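Local coordinates for alginate biosynthesis protein AlgX (Pseudomonas aeruginosa, PDB 4KNC) that takes part in the O-acetylation of the exopolysaccharide alginate and protects the polymer from degradation as it crosses the periplasm, at residues A357-S362 against L415-P420; E340-S345 against V429-C434; Y361-V366 against D422-L427; R68-E73 against R311-L316. All blocks are in the same frame, centred on the assembly; numbering follows the deposited sequence.

Contact 1: residues A357-S362 against L415-P420; sequences ADVTYS and LEIEAP
Strands 357-361 and 415-418 face each other from two different sheets of the carbohydrate-binding module, their axes 11.0 Å apart at closest approach and their N-to-C directions 34° from parallel, so that the space between the backbones is bridged by side chains. V359 and I417 meet tip to tip in the middle. Both branches of V359 cross the gap: CG1, anti to the valine nitrogen (chi1 175°), ends 4.1 Å from CD1 of I417. The other methyl, CG2 of V359, makes a looser contact at 4.5 Å with CD2 of L415. At the strand end Y361 and P420 approach from opposite directions. CG of P420 comes to 3.8 Å from OH of Y361 and to 4.1 Å from CZ of Y361, oblique to the tyrosine ring. The phenol oxygen OH of Y361 also passes CG2 of I417 at 4.3 Å, but its polar demand is met by the backbone carbonyl of E368. V429 and A431 flank V359 on its own sheet, while L369 of strand 368-375 touches both Y361 and I417 from the facing sheet. The touching groups are almost entirely hydrocarbon; this chemistry implies that the two segments are held together by apolar packing and shape, while the tyrosine hydroxyl adds one directional tie to the facing sheet through E368.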
loop_
_atom_site.group_PDB
_atom_site.type_symbol
_atom_site.label_atom_id
_atom_site.label_comp_id
_atom_site.label_asym_id
_atom_site.label_seq_id
_atom_site.Cartn_x
_atom_site.Cartn_y
_atom_site.Cartn_z
ATOM N N ALA A 357 3.068 -13.484 -17.354
ATOM C CA ALA A 357 4.449 -13.097 -17.640
ATOM C C ALA A 357 5.281 -12.884 -16.370
ATOM O O ALA A 357 4.794 -12.329 -15.375
ATOM C CB ALA A 357 4.473 -11.834 -18.490
ATOM N N ASP A 358 6.541 -13.313 -16.434
ATOM C CA ASP A 358 7.480 -13.257 -15.321
ATOM C C ASP A 358 8.813 -12.733 -15.843
ATOM O O ASP A 358 9.409 -13.333 -16.734
ATOM C CB ASP A 358 7.674 -14.663 -14.733
ATOM C CG ASP A 358 8.286 -14.641 -13.338
ATOM O OD1 ASP A 358 9.082 -13.721 -13.041
ATOM O OD2 ASP A 358 7.966 -15.544 -12.536
ATOM N N VAL A 359 9.293 -11.632 -15.278
ATOM C CA VAL A 359 10.380 -10.874 -15.905
ATOM C C VAL A 359 11.418 -10.337 -14.914
ATOM O O VAL A 359 11.068 -9.682 -13.943
ATOM C CB VAL A 359 9.803 -9.660 -16.672
ATOM C CG1 VAL A 359 10.915 -8.785 -17.216
ATOM C CG2 VAL A 359 8.873 -10.116 -17.782
ATOM N N THR A 360 12.701 -10.571 -15.178
ATOM C CA THR A 360 13.748 -10.176 -14.243
ATOM C C THR A 360 14.936 -9.434 -14.861
ATOM O O THR A 360 15.718 -10.011 -15.620
ATOM C CB THR A 360 14.281 -11.393 -13.480
ATOM O OG1 THR A 360 13.207 -12.015 -12.762
ATOM C CG2 THR A 360 15.372 -10.963 -12.507
ATOM N N TYR A 361 15.067 -8.154 -14.516
ATOM C CA TYR A 361 16.247 -7.356 -14.867
ATOM C C TYR A 361 17.520 -7.891 -14.217
ATOM O O TYR A 361 17.481 -8.456 -13.123
ATOM C CB TYR A 361 16.076 -5.909 -14.412
ATOM C CG TYR A 361 15.178 -5.064 -15.275
ATOM C CD1 TYR A 361 15.455 -4.870 -16.622
ATOM C CD2 TYR A 361 14.065 -4.432 -14.736
ATOM C CE1 TYR A 361 14.640 -4.084 -17.411
ATOM C CE2 TYR A 361 13.243 -3.647 -15.515
ATOM C CZ TYR A 361 13.536 -3.473 -16.850
ATOM O OH TYR A 361 12.713 -2.685 -17.623
ATOM N N SER A 362 18.655 -7.691 -14.877
ATOM C CA SER A 362 19.932 -8.077 -14.291
ATOM C C SER A 362 20.334 -7.119 -13.166
ATOM O O SER A 362 21.074 -7.491 -12.263
ATOM C CB SER A 362 21.029 -8.173 -15.361
ATOM O OG SER A 362 21.117 -6.990 -16.134
ATOM N N LEU A 415 6.404 -10.549 -26.876
ATOM C CA LEU A 415 6.656 -9.599 -25.812
ATOM C C LEU A 415 7.930 -8.822 -26.123
ATOM O O LEU A 415 8.976 -9.418 -26.419
ATOM C CB LEU A 415 6.797 -10.294 -24.456
ATOM C CG LEU A 415 7.349 -9.383 -23.345
ATOM C CD1 LEU A 415 6.364 -8.282 -22.991
ATOM C CD2 LEU A 415 7.738 -10.170 -22.097
ATOM N N GLU A 416 7.827 -7.496 -26.036
ATOM C CA GLU A 416 8.921 -6.588 -26.326
ATOM C C GLU A 416 9.141 -5.672 -25.139
ATOM O O GLU A 416 8.192 -5.314 -24.439
ATOM C CB GLU A 416 8.595 -5.720 -27.544
ATOM C CG GLU A 416 8.433 -6.468 -28.848
ATOM C CD GLU A 416 8.058 -5.542 -29.999
ATOM O OE1 GLU A 416 8.308 -5.909 -31.166
ATOM O OE2 GLU A 416 7.513 -4.447 -29.739
ATOM N N ILE A 417 10.384 -5.258 -24.929
ATOM C CA ILE A 417 10.688 -4.416 -23.782
ATOM C C ILE A 417 11.459 -3.137 -24.134
ATOM O O ILE A 417 12.577 -3.187 -24.636
ATOM C CB ILE A 417 11.425 -5.215 -22.687
ATOM C CG1 ILE A 417 10.488 -6.279 -22.114
ATOM C CG2 ILE A 417 11.939 -4.280 -21.592
ATOM C CD1 ILE A 417 11.028 -7.006 -20.919
ATOM N N GLU A 418 10.846 -1.992 -23.857
ATOM C CA GLU A 418 11.517 -0.710 -24.053
ATOM C C GLU A 418 12.585 -0.502 -22.971
ATOM O O GLU A 418 12.297 -0.616 -21.780
ATOM C CB GLU A 418 10.495 0.430 -24.007
ATOM C CG GLU A 418 11.026 1.782 -24.446
ATOM C CD GLU A 418 11.051 1.930 -25.956
ATOM O OE1 GLU A 418 10.017 1.654 -26.604
ATOM O OE2 GLU A 418 12.107 2.316 -26.497
ATOM N N ALA A 419 13.814 -0.197 -23.387
ATOM C CA ALA A 419 14.916 0.016 -22.446
ATOM C C ALA A 419 14.642 1.169 -21.466
ATOM O O ALA A 419 13.993 2.153 -21.815
ATOM C CB ALA A 419 16.223 0.247 -23.199
ATOM N N PRO A 420 15.123 1.033 -20.223
ATOM C CA PRO A 420 14.914 2.037 -19.168
ATOM C C PRO A 420 15.689 3.337 -19.398
ATOM O O PRO A 420 16.763 3.310 -20.001
ATOM C CB PRO A 420 15.438 1.337 -17.909
ATOM C CG PRO A 420 15.466 -0.127 -18.259
ATOM C CD PRO A 420 15.770 -0.185 -19.710
#

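Contact 2: residues E340-S345 against V429-C434; sequences EVLLNS and VQASIC
L342 lies over A431 and reaches on to I433, spanning two inward-facing residues of the strand opposite. Its CG is anti to the carbonyl carbon (chi1 -56°), and the fork that follows divides the work: CD1 of L342 settles 3.8 Å from CB of A431 and 3.7 Å from CG1 of I433, whereas CD2 turns to the backbone and stops 3.6 Å from the carbonyl O of A431. L342 and I433 cross obliquely. From the neighbouring position V341 brings CG1 to 3.6 Å from CB of A431, so the single methyl of this alanine is met by two branched side chains side by side. Two consecutive residues can face the same way because the strand carries a classic beta bulge, in which V341 and L342 both pair with L415 of the adjacent strand. The axes of 340-343 and 429-434 run 7.3 Å apart at an angle of 26°, close for strands of separate sheets, and the small alanine fits that short spacing. On the far side of its strand S432 turns its hydroxyl away to S329, and C434 is joined by a disulfide to C321. Strand 338-343 is outermost in one four-stranded antiparallel sheet, while 428-435 lies inside the other, next to 326-333. Two such sheets packed through a buried aliphatic layer form a beta-sandwich, the architecture typical of many carbohydrate-binding modules.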
loop_
_atom_site.group_PDB
_atom_site.type_symbol
_atom_site.label_atom_id
_atom_site.label_comp_id
_atom_site.label_asym_id
_atom_site.label_seq_id
_atom_site.Cartn_x
_atom_site.Cartn_y
_atom_site.Cartn_z
ATOM N N GLU A 340 12.717 -6.858 -28.811
ATOM C CA GLU A 340 11.877 -8.047 -28.878
ATOM C C GLU A 340 12.471 -9.070 -27.925
ATOM O O GLU A 340 13.625 -9.462 -28.079
ATOM C CB GLU A 340 11.856 -8.637 -30.296
ATOM N N VAL A 341 11.695 -9.504 -26.937
ATOM C CA VAL A 341 12.223 -10.406 -25.918
ATOM C C VAL A 341 11.730 -11.846 -26.075
ATOM O O VAL A 341 12.513 -12.792 -25.960
ATOM C CB VAL A 341 11.912 -9.901 -24.496
ATOM C CG1 VAL A 341 12.598 -10.778 -23.465
ATOM C CG2 VAL A 341 12.357 -8.460 -24.344
ATOM N N LEU A 342 10.437 -12.017 -26.334
ATOM C CA LEU A 342 9.905 -13.360 -26.550
ATOM C C LEU A 342 9.066 -13.386 -27.813
ATOM O O LEU A 342 8.232 -12.502 -28.034
ATOM C CB LEU A 342 9.070 -13.810 -25.362
ATOM C CG LEU A 342 9.768 -13.786 -24.004
ATOM C CD1 LEU A 342 8.768 -14.054 -22.899
ATOM C CD2 LEU A 342 10.884 -14.810 -23.970
ATOM N N LEU A 343 9.307 -14.389 -28.649
ATOM C CA LEU A 343 8.573 -14.540 -29.898
ATOM C C LEU A 343 8.015 -15.953 -29.994
ATOM O O LEU A 343 8.769 -16.926 -30.033
ATOM C CB LEU A 343 9.475 -14.225 -31.105
ATOM C CG LEU A 343 8.872 -14.206 -32.521
ATOM C CD1 LEU A 343 7.840 -13.092 -32.678
ATOM C CD2 LEU A 343 9.954 -14.094 -33.604
ATOM N N ASN A 344 6.689 -16.056 -30.007
ATOM C CA ASN A 344 5.991 -17.312 -30.266
ATOM C C ASN A 344 6.146 -17.729 -31.739
ATOM O O ASN A 344 5.157 -17.895 -32.459
ATOM C CB ASN A 344 4.511 -17.142 -29.904
ATOM C CG ASN A 344 3.715 -18.443 -29.982
ATOM O OD1 ASN A 344 4.262 -19.523 -30.226
ATOM N ND2 ASN A 344 2.406 -18.337 -29.769
ATOM N N SER A 345 7.390 -17.904 -32.183
ATOM C CA SER A 345 7.673 -18.224 -33.590
ATOM C C SER A 345 7.146 -19.586 -34.054
ATOM O O SER A 345 7.001 -19.820 -35.250
ATOM C CB SER A 345 9.173 -18.115 -33.885
ATOM O OG SER A 345 9.923 -18.962 -33.032
ATOM N N VAL A 429 17.982 -8.687 -19.472
ATOM C CA VAL A 429 16.673 -9.029 -18.930
ATOM C C VAL A 429 16.304 -10.468 -19.266
ATOM O O VAL A 429 16.658 -10.987 -20.337
ATOM C CB VAL A 429 15.574 -8.042 -19.409
ATOM C CG1 VAL A 429 15.302 -8.208 -20.899
ATOM C CG2 VAL A 429 14.301 -8.223 -18.600
ATOM N N GLN A 430 15.613 -11.111 -18.328
ATOM C CA GLN A 430 15.176 -12.494 -18.473
ATOM C C GLN A 430 13.652 -12.574 -18.429
ATOM O O GLN A 430 13.039 -12.235 -17.423
ATOM C CB GLN A 430 15.784 -13.346 -17.350
ATOM C CG GLN A 430 14.976 -14.585 -16.954
ATOM C CD GLN A 430 14.963 -15.653 -18.029
ATOM O OE1 GLN A 430 15.942 -15.835 -18.749
ATOM N NE2 GLN A 430 13.849 -16.369 -18.141
ATOM N N ALA A 431 13.029 -13.025 -19.511
ATOM C CA ALA A 431 11.570 -13.114 -19.509
ATOM C C ALA A 431 11.039 -14.521 -19.763
ATOM O O ALA A 431 11.657 -15.322 -20.463
ATOM C CB ALA A 431 10.973 -12.130 -20.497
ATOM N N SER A 432 9.875 -14.801 -19.193
ATOM C CA SER A 432 9.263 -16.114 -19.289
ATOM C C SER A 432 7.748 -16.009 -19.228
ATOM O O SER A 432 7.200 -15.127 -18.568
ATOM C CB SER A 432 9.773 -17.021 -18.169
ATOM O OG SER A 432 11.156 -17.284 -18.341
ATOM N N ILE A 433 7.082 -16.921 -19.922
ATOM C CA ILE A 433 5.630 -16.917 -20.026
ATOM C C ILE A 433 5.127 -18.286 -19.609
ATOM O O ILE A 433 5.606 -19.303 -20.107
ATOM C CB ILE A 433 5.187 -16.657 -21.484
ATOM C CG1 ILE A 433 5.399 -15.189 -21.845
ATOM C CG2 ILE A 433 3.726 -17.015 -21.687
ATOM C CD1 ILE A 433 4.441 -14.273 -21.164
ATOM N N CYS A 434 4.159 -18.314 -18.701
ATOM C CA CYS A 434 3.675 -19.579 -18.169
ATOM C C CYS A 434 2.159 -19.665 -18.075
ATOM O O CYS A 434 1.440 -18.648 -18.038
ATOM C CB CYS A 434 4.278 -19.862 -16.788
ATOM S SG CYS A 434 3.883 -18.609 -15.535
#

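Contact 3: residues Y361-V366 against D422-L427; sequences YSDPSV and DMPQGL
L427 pushes its forked end into the loop 361-366, and the two methyls go to different sides. CG stands anti to the leucine nitrogen (chi1 -179°), which swings the fork away from that nitrogen and toward 361-366. CD1 of L427 nestles against the polypeptide where S362 joins D363, 3.5 Å from CB of D363 and 3.1 Å from OG of S362. That hydroxyl is engaged by the backbone nitrogen of E428. CD2 of L427 points the other way and meets CG2 of V366 tip to tip at 3.8 Å, while V366 lays its other methyl, CG1, over one face of the Y361 ring, offset toward the rim. Both segments are loops that connect strands of the sandwich, each built round a turn: D363 to V366 is a type I beta turn, and P424 to L427 is a type II turn with G426 in its third position. Within the first, D363 makes an Asx turn: OD1 of D363 accepts from S365 N at 3.1 Å and from S365 OG at 2.8 Å. Both donors approach from the same face of the carboxylate, well above its plane, and this double grip steadies the group. The other oxygen is turned to the proline, and the two side chains cross at a slant with OD2 of D363 3.2 Å from CG of P424. V366 reaches the same ring more loosely, its CG2 4.2 Å from CD of P424.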
loop_
_atom_site.group_PDB
_atom_site.type_symbol
_atom_site.label_atom_id
_atom_site.label_comp_id
_atom_site.label_asym_id
_atom_site.label_seq_id
_atom_site.Cartn_x
_atom_site.Cartn_y
_atom_site.Cartn_z
ATOM N N TYR A 361 15.067 -8.154 -14.516
ATOM C CA TYR A 361 16.247 -7.356 -14.867
ATOM C C TYR A 361 17.520 -7.891 -14.217
ATOM O O TYR A 361 17.481 -8.456 -13.123
ATOM C CB TYR A 361 16.076 -5.909 -14.412
ATOM C CG TYR A 361 15.178 -5.064 -15.275
ATOM C CD1 TYR A 361 15.455 -4.870 -16.622
ATOM C CD2 TYR A 361 14.065 -4.432 -14.736
ATOM C CE1 TYR A 361 14.640 -4.084 -17.411
ATOM C CE2 TYR A 361 13.243 -3.647 -15.515
ATOM C CZ TYR A 361 13.536 -3.473 -16.850
ATOM O OH TYR A 361 12.713 -2.685 -17.623
ATOM N N SER A 362 18.655 -7.691 -14.877
ATOM C CA SER A 362 19.932 -8.077 -14.291
ATOM C C SER A 362 20.334 -7.119 -13.166
ATOM O O SER A 362 21.074 -7.491 -12.263
ATOM C CB SER A 362 21.029 -8.173 -15.361
ATOM O OG SER A 362 21.117 -6.990 -16.134
ATOM N N ASP A 363 19.821 -5.892 -13.223
ATOM C CA ASP A 363 20.120 -4.869 -12.224
ATOM C C ASP A 363 18.866 -4.521 -11.414
ATOM O O ASP A 363 17.920 -3.922 -11.941
ATOM C CB ASP A 363 20.669 -3.621 -12.921
ATOM C CG ASP A 363 21.229 -2.593 -11.952
ATOM O OD1 ASP A 363 20.943 -2.678 -10.739
ATOM O OD2 ASP A 363 21.956 -1.686 -12.422
ATOM N N PRO A 364 18.868 -4.876 -10.117
ATOM C CA PRO A 364 17.723 -4.698 -9.211
ATOM C C PRO A 364 17.352 -3.238 -8.994
ATOM O O PRO A 364 16.344 -2.963 -8.341
ATOM C CB PRO A 364 18.221 -5.294 -7.888
ATOM C CG PRO A 364 19.363 -6.180 -8.261
ATOM C CD PRO A 364 20.010 -5.515 -9.441
ATOM N N SER A 365 18.147 -2.315 -9.527
ATOM C CA SER A 365 17.882 -0.892 -9.338
ATOM C C SER A 365 17.056 -0.324 -10.486
ATOM O O SER A 365 16.868 0.889 -10.585
ATOM C CB SER A 365 19.188 -0.105 -9.186
ATOM O OG SER A 365 19.927 -0.109 -10.398
ATOM N N VAL A 366 16.573 -1.201 -11.362
ATOM C CA VAL A 366 15.726 -0.753 -12.459
ATOM C C VAL A 366 14.250 -0.845 -12.073
ATOM O O VAL A 366 13.647 -1.925 -12.104
ATOM C CB VAL A 366 15.983 -1.540 -13.753
ATOM C CG1 VAL A 366 15.175 -0.927 -14.886
ATOM C CG2 VAL A 366 17.470 -1.528 -14.091
ATOM N N ASP A 422 17.369 5.784 -17.926
ATOM C CA ASP A 422 18.788 5.833 -17.582
ATOM C C ASP A 422 19.337 4.430 -17.381
ATOM O O ASP A 422 19.807 4.081 -16.298
ATOM C CB ASP A 422 19.019 6.674 -16.323
ATOM C CG ASP A 422 18.776 8.155 -16.555
ATOM O OD1 ASP A 422 19.002 8.629 -17.690
ATOM O OD2 ASP A 422 18.359 8.843 -15.601
ATOM N N MET A 423 19.280 3.631 -18.436
ATOM C CA MET A 423 19.685 2.235 -18.371
ATOM C C MET A 423 21.167 2.036 -18.032
ATOM O O MET A 423 22.042 2.592 -18.699
ATOM C CB MET A 423 19.354 1.538 -19.691
ATOM C CG MET A 423 19.983 0.176 -19.822
ATOM S SD MET A 423 19.649 -0.600 -21.402
ATOM C CE MET A 423 20.978 -1.797 -21.423
ATOM N N PRO A 424 21.445 1.239 -16.984
ATOM C CA PRO A 424 22.806 0.808 -16.642
ATOM C C PRO A 424 23.457 0.072 -17.811
ATOM O O PRO A 424 22.761 -0.631 -18.542
ATOM C CB PRO A 424 22.580 -0.165 -15.478
ATOM C CG PRO A 424 21.296 0.265 -14.872
ATOM C CD PRO A 424 20.451 0.751 -16.013
ATOM N N GLN A 425 24.763 0.232 -17.992
ATOM C CA GLN A 425 25.447 -0.430 -19.098
ATOM C C GLN A 425 25.583 -1.924 -18.826
ATOM O O GLN A 425 25.792 -2.345 -17.685
ATOM C CB GLN A 425 26.815 0.207 -19.381
ATOM C CG GLN A 425 27.871 -0.038 -18.316
ATOM C CD GLN A 425 29.075 0.870 -18.475
ATOM O OE1 GLN A 425 29.024 1.868 -19.196
ATOM N NE2 GLN A 425 30.167 0.531 -17.798
ATOM N N GLY A 426 25.440 -2.719 -19.882
ATOM C CA GLY A 426 25.505 -4.162 -19.767
ATOM C C GLY A 426 24.172 -4.788 -19.406
ATOM O O GLY A 426 24.009 -6.001 -19.538
ATOM N N LEU A 427 23.224 -3.958 -18.964
ATOM C CA LEU A 427 21.926 -4.416 -18.449
ATOM C C LEU A 427 21.217 -5.413 -19.356
ATOM O O LEU A 427 20.989 -5.146 -20.539
ATOM C CB LEU A 427 20.989 -3.234 -18.175
ATOM C CG LEU A 427 19.604 -3.581 -17.602
ATOM C CD1 LEU A 427 19.735 -4.181 -16.224
ATOM C CD2 LEU A 427 18.683 -2.370 -17.549
#

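Contact 4: residues R68-E73 against R311-L316; sequences RALRDE and RQAMPL
Apolar packing between L70 and M314 carries this contact, as the two side chains slide past each other in opposite directions. M314 is bent at both chi2 and chi3, a fold that lays its sulfur against the neighbouring helix: SD of M314 is 3.7 Å from CA of L70, and CE lies 3.8 Å from the carbonyl O of A69 and 4.1 Å from CB of A69. L70 sends CD1 to 4.1 Å from CB of A313. The aliphatic base of E73 adds to the cover, with CB 4.1 Å from SD of M314, while its carboxylate forms a salt bridge with R76. Within the first helix a salt-bridge network forms: NH2 of R68 meets the syn lone pair of D72 OD1 at 3.1 Å, nearly in its own guanidinium plane, whereas NH1 of R71 reaches D72 OD1 at 2.8 Å nearly along the C-O axis. On the second helix R311 pairs with E381. The helices run nearly parallel, 19° apart, with axes 9.7 Å from each other. Both belong to the SGNH hydrolase-like region; helix 307-316, kinked at P315, packs A313 and L316 on helix 275-282 and also faces strands 380-386 and 396-400 of the carbohydrate-binding module.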
loop_
_atom_site.group_PDB
_atom_site.type_symbol
_atom_site.label_atom_id
_atom_site.label_comp_id
_atom_site.label_asym_id
_atom_site.label_seq_id
_atom_site.Cartn_x
_atom_site.Cartn_y
_atom_site.Cartn_z
ATOM N N ARG A 68 -12.446 -7.911 -3.875
ATOM C CA ARG A 68 -12.979 -9.241 -3.522
ATOM C C ARG A 68 -12.197 -10.379 -4.196
ATOM O O ARG A 68 -11.860 -11.375 -3.556
ATOM C CB ARG A 68 -14.482 -9.336 -3.825
ATOM C CG ARG A 68 -15.025 -10.745 -4.061
ATOM C CD ARG A 68 -14.946 -11.658 -2.827
ATOM N NE ARG A 68 -15.919 -11.355 -1.777
ATOM C CZ ARG A 68 -16.130 -12.136 -0.715
ATOM N NH1 ARG A 68 -17.028 -11.798 0.200
ATOM N NH2 ARG A 68 -15.446 -13.266 -0.568
ATOM N N ALA A 69 -11.886 -10.217 -5.479
ATOM C CA ALA A 69 -11.110 -11.218 -6.197
ATOM C C ALA A 69 -9.739 -11.443 -5.558
ATOM O O ALA A 69 -9.298 -12.588 -5.396
ATOM C CB ALA A 69 -10.952 -10.810 -7.668
ATOM N N LEU A 70 -9.058 -10.349 -5.207
ATOM C CA LEU A 70 -7.754 -10.460 -4.563
ATOM C C LEU A 70 -7.864 -11.150 -3.207
ATOM O O LEU A 70 -7.076 -12.052 -2.892
ATOM C CB LEU A 70 -7.100 -9.084 -4.407
ATOM C CG LEU A 70 -5.771 -9.070 -3.639
ATOM C CD1 LEU A 70 -4.760 -9.996 -4.332
ATOM C CD2 LEU A 70 -5.223 -7.653 -3.511
ATOM N N ARG A 71 -8.841 -10.726 -2.409
ATOM C CA ARG A 71 -9.098 -11.366 -1.117
ATOM C C ARG A 71 -9.283 -12.872 -1.289
ATOM O O ARG A 71 -8.746 -13.662 -0.513
ATOM C CB ARG A 71 -10.320 -10.744 -0.421
ATOM C CG ARG A 71 -10.719 -11.387 0.911
ATOM C CD ARG A 71 -11.730 -12.537 0.708
ATOM N NE ARG A 71 -12.081 -13.208 1.957
ATOM C CZ ARG A 71 -12.513 -14.465 2.022
ATOM N NH1 ARG A 71 -12.630 -15.177 0.907
ATOM N NH2 ARG A 71 -12.813 -15.013 3.195
ATOM N N ASP A 72 -10.037 -13.264 -2.312
ATOM C CA ASP A 72 -10.325 -14.680 -2.531
ATOM C C ASP A 72 -9.080 -15.444 -2.916
ATOM O O ASP A 72 -8.804 -16.501 -2.362
ATOM C CB ASP A 72 -11.408 -14.874 -3.588
ATOM C CG ASP A 72 -12.782 -14.544 -3.069
ATOM O OD1 ASP A 72 -12.977 -14.573 -1.831
ATOM O OD2 ASP A 72 -13.668 -14.266 -3.898
ATOM N N GLU A 73 -8.328 -14.906 -3.866
ATOM C CA GLU A 73 -7.057 -15.520 -4.219
ATOM C C GLU A 73 -6.169 -15.722 -2.981
ATOM O O GLU A 73 -5.625 -16.810 -2.775
ATOM C CB GLU A 73 -6.343 -14.700 -5.293
ATOM C CG GLU A 73 -5.207 -15.429 -5.977
ATOM C CD GLU A 73 -5.665 -16.686 -6.702
ATOM O OE1 GLU A 73 -6.878 -16.826 -6.986
ATOM O OE2 GLU A 73 -4.804 -17.543 -6.984
ATOM N N ARG A 311 -3.456 -6.720 -11.892
ATOM C CA ARG A 311 -2.753 -7.562 -12.867
ATOM C C ARG A 311 -1.405 -8.103 -12.361
ATOM O O ARG A 311 -0.931 -9.142 -12.816
ATOM C CB ARG A 311 -2.544 -6.810 -14.183
ATOM C CG ARG A 311 -3.840 -6.465 -14.877
ATOM C CD ARG A 311 -3.578 -5.815 -16.212
ATOM N NE ARG A 311 -2.954 -6.729 -17.162
ATOM C CZ ARG A 311 -2.504 -6.342 -18.349
ATOM N NH1 ARG A 311 -2.614 -5.069 -18.702
ATOM N NH2 ARG A 311 -1.946 -7.215 -19.182
ATOM N N GLN A 312 -0.782 -7.386 -11.437
ATOM C CA GLN A 312 0.408 -7.889 -10.768
ATOM C C GLN A 312 0.035 -8.715 -9.523
ATOM O O GLN A 312 0.494 -9.847 -9.349
ATOM C CB GLN A 312 1.320 -6.726 -10.379
ATOM C CG GLN A 312 1.877 -5.956 -11.556
ATOM C CD GLN A 312 2.576 -4.695 -11.132
ATOM O OE1 GLN A 312 3.727 -4.724 -10.675
ATOM N NE2 GLN A 312 1.879 -3.566 -11.258
ATOM N N ALA A 313 -0.808 -8.151 -8.663
ATOM C CA ALA A 313 -1.099 -8.793 -7.381
ATOM C C ALA A 313 -1.691 -10.190 -7.525
ATOM O O ALA A 313 -1.257 -11.109 -6.832
ATOM C CB ALA A 313 -1.983 -7.909 -6.512
ATOM N N MET A 314 -2.652 -10.353 -8.436
ATOM C CA MET A 314 -3.306 -11.651 -8.622
ATOM C C MET A 314 -2.326 -12.803 -8.912
ATOM O O MET A 314 -2.272 -13.759 -8.145
ATOM C CB MET A 314 -4.443 -11.582 -9.663
ATOM C CG MET A 314 -5.636 -10.763 -9.210
ATOM S SD MET A 314 -6.496 -11.533 -7.821
ATOM C CE MET A 314 -7.514 -12.715 -8.714
ATOM N N PRO A 315 -1.536 -12.712 -9.998
ATOM C CA PRO A 315 -0.603 -13.819 -10.245
ATOM C C PRO A 315 0.546 -13.884 -9.244
ATOM O O PRO A 315 1.193 -14.924 -9.137
ATOM C CB PRO A 315 -0.045 -13.498 -11.633
ATOM C CG PRO A 315 -0.156 -11.997 -11.723
ATOM C CD PRO A 315 -1.454 -11.692 -11.061
ATOM N N LEU A 316 0.814 -12.793 -8.538
ATOM C CA LEU A 316 1.874 -12.801 -7.536
ATOM C C LEU A 316 1.557 -13.718 -6.346
ATOM O O LEU A 316 2.469 -14.223 -5.681
ATOM C CB LEU A 316 2.185 -11.382 -7.054
ATOM C CG LEU A 316 3.157 -10.626 -7.956
ATOM C CD1 LEU A 316 3.319 -9.198 -7.457
ATOM C CD2 LEU A 316 4.485 -11.353 -7.976
#

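How the contacts relate
From the N terminus, contact 4 comes first: helix 61-76 meets helix 307-316 after more than two hundred residues, closing a long loop through the SGNH hydrolase-like domain before the others open. Contact 2 then opens at 340-345 and closes only at 429-434, enclosing both remaining contacts. Contacts 1 and 3 start from the same strand end, sharing Y361 and S362; contact 1 closes at 415-420 and contact 3 slightly later, at 422-427. Contacts 1 and 2, centres 9 Å apart, join the two sheets of the sandwich, and contact 3 ties together the turns at one end. Contact 4 touches none of them, its nearest atoms lying about 6 Å from contact 1.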